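Local atomic coordinates of CPI (Ascaris lumbricoides, PDB entry 4IT7), a protein that probably inhibits cysteine proteases, as other members of the cystatin family do, and has an immunomodulatory function. Residues V59-I64 and K87-V92; L63-S68 and C79-N84. All blocks are in the same frame, centred on the assembly; numbering follows the deposited sequence.

Interaction 1: residues V59-I64 and K87-V92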
loop_
_atom_site.group_PDB
_atom_site.type_symbol
_atom_site.label_atom_id
_atom_site.label_comp_id
_atom_site.label_asym_id
_atom_site.label_seq_id
_atom_site.Cartn_x
_atom_site.Cartn_y
_atom_site.Cartn_z
ATOM N N VAL A 59 -7.754 6.547 -0.868
ATOM C CA VAL A 59 -7.620 5.684 0.309
ATOM C C VAL A 59 -7.712 4.253 -0.186
ATOM O O VAL A 59 -8.659 3.877 -0.914
ATOM C CB VAL A 59 -8.637 5.965 1.441
ATOM C CG1 VAL A 59 -8.495 4.903 2.554
ATOM C CG2 VAL A 59 -8.443 7.353 2.031
ATOM N N LEU A 60 -6.682 3.489 0.156
ATOM C CA LEU A 60 -6.571 2.104 -0.247
ATOM C C LEU A 60 -6.571 1.226 0.977
ATOM O O LEU A 60 -6.061 1.621 2.031
ATOM C CB LEU A 60 -5.271 1.835 -1.058
ATOM C CG LEU A 60 -4.868 2.743 -2.216
ATOM C CD1 LEU A 60 -3.475 2.388 -2.694
ATOM C CD2 LEU A 60 -5.871 2.639 -3.361
ATOM N N GLU A 61 -7.169 0.042 0.822
ATOM C CA GLU A 61 -7.014 -1.009 1.796
ATOM C C GLU A 61 -6.273 -2.092 1.087
ATOM O O GLU A 61 -6.727 -2.583 0.067
ATOM C CB GLU A 61 -8.342 -1.572 2.220
ATOM C CG GLU A 61 -9.073 -0.816 3.307
ATOM C CD GLU A 61 -10.424 -1.486 3.567
ATOM O OE1 GLU A 61 -11.244 -1.567 2.631
ATOM O OE2 GLU A 61 -10.659 -1.974 4.685
ATOM N N LEU A 62 -5.132 -2.469 1.662
ATOM C CA LEU A 62 -4.263 -3.468 1.103
ATOM C C LEU A 62 -4.251 -4.656 2.030
ATOM O O LEU A 62 -4.114 -4.509 3.257
ATOM C CB LEU A 62 -2.824 -2.901 0.963
ATOM C CG LEU A 62 -2.700 -1.609 0.112
ATOM C CD1 LEU A 62 -1.274 -1.064 0.117
ATOM C CD2 LEU A 62 -3.125 -1.846 -1.318
ATOM N N LEU A 63 -4.380 -5.837 1.445
ATOM C CA LEU A 63 -4.184 -7.066 2.191
ATOM C C LEU A 63 -2.745 -7.492 1.931
ATOM O O LEU A 63 -2.368 -7.742 0.758
ATOM C CB LEU A 63 -5.151 -8.159 1.679
ATOM C CG LEU A 63 -4.946 -9.543 2.288
ATOM C CD1 LEU A 63 -5.123 -9.476 3.801
ATOM C CD2 LEU A 63 -5.897 -10.562 1.616
ATOM N N ILE A 64 -1.934 -7.594 2.993
ATOM C CA ILE A 64 -0.513 -7.869 2.804
ATOM C C ILE A 64 -0.092 -9.116 3.583
ATOM O O ILE A 64 -0.689 -9.423 4.632
ATOM C CB ILE A 64 0.399 -6.633 3.152
ATOM C CG1 ILE A 64 0.493 -6.424 4.668
ATOM C CG2 ILE A 64 -0.118 -5.341 2.454
ATOM C CD1 ILE A 64 1.679 -5.580 5.093
ATOM N N LYS A 87 -1.301 -12.443 7.736
ATOM C CA LYS A 87 -1.683 -11.356 6.870
ATOM C C LYS A 87 -2.125 -10.100 7.665
ATOM O O LYS A 87 -2.610 -10.191 8.803
ATOM C CB LYS A 87 -2.780 -11.852 5.921
ATOM C CG LYS A 87 -2.300 -12.895 4.919
ATOM C CD LYS A 87 -3.418 -13.887 4.588
ATOM C CE LYS A 87 -2.894 -15.298 4.313
ATOM N NZ LYS A 87 -2.115 -15.824 5.482
ATOM N N GLN A 88 -1.911 -8.928 7.078
ATOM C CA GLN A 88 -2.452 -7.707 7.663
ATOM C C GLN A 88 -3.258 -6.963 6.639
ATOM O O GLN A 88 -3.111 -7.204 5.430
ATOM C CB GLN A 88 -1.335 -6.834 8.146
ATOM C CG GLN A 88 -0.685 -7.360 9.399
ATOM C CD GLN A 88 0.461 -6.486 9.790
ATOM O OE1 GLN A 88 1.553 -6.656 9.292
ATOM N NE2 GLN A 88 0.214 -5.523 10.669
ATOM N N ILE A 89 -4.139 -6.096 7.140
ATOM C CA ILE A 89 -4.858 -5.107 6.337
ATOM C C ILE A 89 -4.406 -3.717 6.766
ATOM O O ILE A 89 -4.474 -3.329 7.958
ATOM C CB ILE A 89 -6.375 -5.191 6.470
ATOM C CG1 ILE A 89 -6.843 -6.573 6.021
ATOM C CG2 ILE A 89 -7.031 -4.121 5.582
ATOM C CD1 ILE A 89 -8.253 -6.892 6.461
ATOM N N CYS A 90 -3.900 -2.995 5.783
ATOM C CA CYS A 90 -3.362 -1.676 6.013
ATOM C C CYS A 90 -4.236 -0.737 5.209
ATOM O O CYS A 90 -4.519 -1.024 4.035
ATOM C CB CYS A 90 -1.921 -1.637 5.558
ATOM S SG CYS A 90 -0.813 -2.837 6.375
ATOM N N THR A 91 -4.733 0.300 5.900
ATOM C CA THR A 91 -5.351 1.469 5.319
ATOM C C THR A 91 -4.249 2.528 5.046
ATOM O O THR A 91 -3.438 2.889 5.922
ATOM C CB THR A 91 -6.438 1.989 6.262
ATOM O OG1 THR A 91 -7.359 0.928 6.497
ATOM C CG2 THR A 91 -7.193 3.180 5.661
ATOM N N VAL A 92 -4.196 2.953 3.795
ATOM C CA VAL A 92 -3.190 3.864 3.282
ATOM C C VAL A 92 -3.927 4.996 2.561
ATOM O O VAL A 92 -4.880 4.727 1.801
ATOM C CB VAL A 92 -2.264 3.191 2.246
ATOM C CG1 VAL A 92 -1.069 4.091 1.943
ATOM C CG2 VAL A 92 -1.768 1.841 2.738
#
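Leu60, Leu62 and Ile64 each exchange two backbone hydrogen bonds with Val92, Cys90 and Gln88 respectively, six bonds in all. Leu60 N to Val92 O, at 2.7 Å, is nearly straight; Gln88 N to Ile64 O bends to 158°, at the end where strand 88-97 begins. Between these pairs stand the non-hydrogen-bonded pairs Glu61-Thr91 and Leu63-Ile89, where CA-H groups turn to carbonyls, as in Ile89 CA to Leu62 O at 3.2 Å. The strand axes run 160° apart in direction, 4.7 Å at closest.

This regular antiparallel pairing joins the third and fourth strands of the cystatin sheet, which wraps around helix 17-33. Leu60, Leu62 and Val92 face that helix: Leu60 touches Ile19, Leu62 touches Ala23 and Ala26, and Val92 also touches Ala26.

Apolar contacts differ between the faces. On the helix side, Leu62 CD1 crosses to Val92 CG2 at 3.9 Å, and Ile64 CD1 reaches Cys90 SG, also at 3.9 Å; the sulfur itself is tied to Cys110 by a disulfide. Ile64 CG1 lies between its own N and carbonyl carbon (chi1 74°), which also brings it 4.0 Å from Gln88 CB. On the other face, Leu63 CD1 lies 4.0 Å from Ile89 CG1. Glu61 runs alongside Thr91, pointing the same way, while its OE1 is hydrogen-bonded to Ser47.

Interaction 2: residues L63-S68 and C79-N84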
loop_
_atom_site.group_PDB
_atom_site.type_symbol
_atom_site.label_atom_id
_atom_site.label_comp_id
_atom_site.label_asym_id
_atom_site.label_seq_id
_atom_site.Cartn_x
_atom_site.Cartn_y
_atom_site.Cartn_z
ATOM N N LEU A 63 -4.380 -5.837 1.445
ATOM C CA LEU A 63 -4.184 -7.066 2.191
ATOM C C LEU A 63 -2.745 -7.492 1.931
ATOM O O LEU A 63 -2.368 -7.742 0.758
ATOM C CB LEU A 63 -5.151 -8.159 1.679
ATOM C CG LEU A 63 -4.946 -9.543 2.288
ATOM C CD1 LEU A 63 -5.123 -9.476 3.801
ATOM C CD2 LEU A 63 -5.897 -10.562 1.616
ATOM N N ILE A 64 -1.934 -7.594 2.993
ATOM C CA ILE A 64 -0.513 -7.869 2.804
ATOM C C ILE A 64 -0.092 -9.116 3.583
ATOM O O ILE A 64 -0.689 -9.423 4.632
ATOM C CB ILE A 64 0.399 -6.633 3.152
ATOM C CG1 ILE A 64 0.493 -6.424 4.668
ATOM C CG2 ILE A 64 -0.118 -5.341 2.454
ATOM C CD1 ILE A 64 1.679 -5.580 5.093
ATOM N N ALA A 65 0.949 -9.798 3.082
ATOM C CA ALA A 65 1.493 -10.989 3.751
ATOM C C ALA A 65 2.998 -10.923 3.901
ATOM O O ALA A 65 3.647 -10.365 3.039
ATOM C CB ALA A 65 1.103 -12.274 2.999
ATOM N N PRO A 66 3.568 -11.588 4.953
ATOM C CA PRO A 66 5.037 -11.644 5.057
ATOM C C PRO A 66 5.610 -12.480 3.955
ATOM O O PRO A 66 4.904 -13.313 3.405
ATOM C CB PRO A 66 5.282 -12.264 6.429
ATOM C CG PRO A 66 4.036 -13.035 6.729
ATOM C CD PRO A 66 2.910 -12.276 6.084
ATOM N N THR A 67 6.855 -12.215 3.595
ATOM C CA THR A 67 7.596 -13.034 2.614
ATOM C C THR A 67 8.793 -13.556 3.369
ATOM O O THR A 67 8.935 -13.270 4.570
ATOM C CB THR A 67 8.115 -12.222 1.389
ATOM O OG1 THR A 67 9.144 -11.304 1.803
ATOM C CG2 THR A 67 6.942 -11.455 0.666
ATOM N N SER A 68 9.683 -14.279 2.689
ATOM C CA SER A 68 10.936 -14.655 3.346
ATOM C C SER A 68 12.127 -13.771 2.934
ATOM O O SER A 68 13.280 -14.047 3.256
ATOM C CB SER A 68 11.227 -16.119 3.106
ATOM O OG SER A 68 11.655 -16.266 1.777
ATOM N N CYS A 79 9.319 -11.398 -4.299
ATOM C CA CYS A 79 9.240 -11.901 -2.976
ATOM C C CYS A 79 7.866 -12.461 -2.717
ATOM O O CYS A 79 6.894 -11.737 -2.666
ATOM C CB CYS A 79 9.603 -10.803 -2.019
ATOM S SG CYS A 79 11.309 -10.318 -2.241
ATOM N N GLU A 80 7.791 -13.777 -2.578
ATOM C CA GLU A 80 6.489 -14.434 -2.480
ATOM C C GLU A 80 5.925 -14.643 -1.081
ATOM O O GLU A 80 6.617 -15.033 -0.178
ATOM C CB GLU A 80 6.465 -15.741 -3.261
ATOM C CG GLU A 80 7.009 -15.626 -4.663
ATOM C CD GLU A 80 6.029 -15.019 -5.624
ATOM O OE1 GLU A 80 4.832 -15.109 -5.375
ATOM O OE2 GLU A 80 6.451 -14.496 -6.654
ATOM N N ALA A 81 4.640 -14.362 -0.943
ATOM C CA ALA A 81 3.882 -14.547 0.297
ATOM C C ALA A 81 4.089 -15.969 0.775
ATOM O O ALA A 81 4.247 -16.897 -0.023
ATOM C CB ALA A 81 2.400 -14.267 0.087
ATOM N N VAL A 82 4.088 -16.128 2.080
ATOM C CA VAL A 82 4.352 -17.411 2.687
ATOM C C VAL A 82 3.177 -17.887 3.540
ATOM O O VAL A 82 2.498 -17.095 4.156
ATOM C CB VAL A 82 5.697 -17.395 3.425
ATOM C CG1 VAL A 82 6.822 -17.210 2.436
ATOM C CG2 VAL A 82 5.750 -16.327 4.486
ATOM N N SER A 83 2.936 -19.188 3.527
ATOM C CA SER A 83 1.825 -19.841 4.235
ATOM C C SER A 83 1.432 -19.195 5.543
ATOM O O SER A 83 0.322 -18.788 5.704
ATOM C CB SER A 83 2.151 -21.301 4.476
ATOM O OG SER A 83 3.370 -21.658 3.879
ATOM N N ASN A 84 2.347 -19.091 6.478
ATOM C CA ASN A 84 2.083 -18.292 7.655
ATOM C C ASN A 84 3.191 -17.314 7.997
ATOM O O ASN A 84 4.195 -17.647 8.597
ATOM C CB ASN A 84 1.780 -19.153 8.864
ATOM C CG ASN A 84 0.930 -18.432 9.896
ATOM O OD1 ASN A 84 1.292 -18.348 11.064
ATOM N ND2 ASN A 84 -0.226 -17.957 9.474
#
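Thr67 meets the irregular chain at Cys79-Ala81 chiefly with its methyl: CG2 lies 3.3 Å from Cys79 O and 3.8 Å from Cys79 CB. The first torsion accounts for this division. With chi1 at 68°, OG1 is set between the backbone N and the carbonyl carbon, and CG2 is left beside the N, close to the Cys79 carbonyl. The hydroxyl is engaged elsewhere, with Gln39 O and Cys69 N.

Polar contact across the segments amounts to a single hydrogen bond, from Val82 N to Pro66 O. At 3.2 Å and 140° at the hydrogen it is long and bent, although the donor lies in the carbonyl plane. Two CA-H groups supplement it: Ala81 CA points at the same Pro66 O, and Thr67 CA at Glu80 O, 3.6 Å away. Pro66 O is therefore approached by both an N-H and a CA-H from consecutive residues.

Apolar contacts flank this bond. The methyls of Ala65 and Ala81 touch, CB to CB at 3.8 Å. Val82 lays CG2 close to the Pro66 carbonyl, 3.3 Å from its O, and more loosely against the proline ring, 4.3 Å from CG.

The direction from CA of Ala65 to CA of Ser68 and that from CA of Cys79 to CA of Val82 are 107° apart, and residues 79-84 form no regular strand, so the chain passes across residues 65-68 instead of extending the sheet. Cys79 is joined by a disulfide to Cys69, the residue after Ser68. At this end of strand 56-70, Ala65 and Thr67 bond through their backbones to Thr41 and Gln39 of strand 38-51, while the loop leading to strand 88-97 crosses the strand.

Both interactions use strand 56-70 and share Leu63 and Ile64, with centres about 14 Å apart. The centre of interaction 1 is about 6 Å from that of the chain, within the five-stranded antiparallel sheet; the centre of interaction 2 is about 14 Å from it, toward the end of that strand. Along the chain, residues 59-68 come first, then 79-84, then 87-92: the excursion that leaves the strand crosses back over it before the chain enters strand 88-97. The two contacts meet where Lys87 CG lies 4.0 Å from Ala65 CB. Each holds one cysteine of a different disulfide, so regular sheet pairing and the irregular crossing both lie beside a covalent tie.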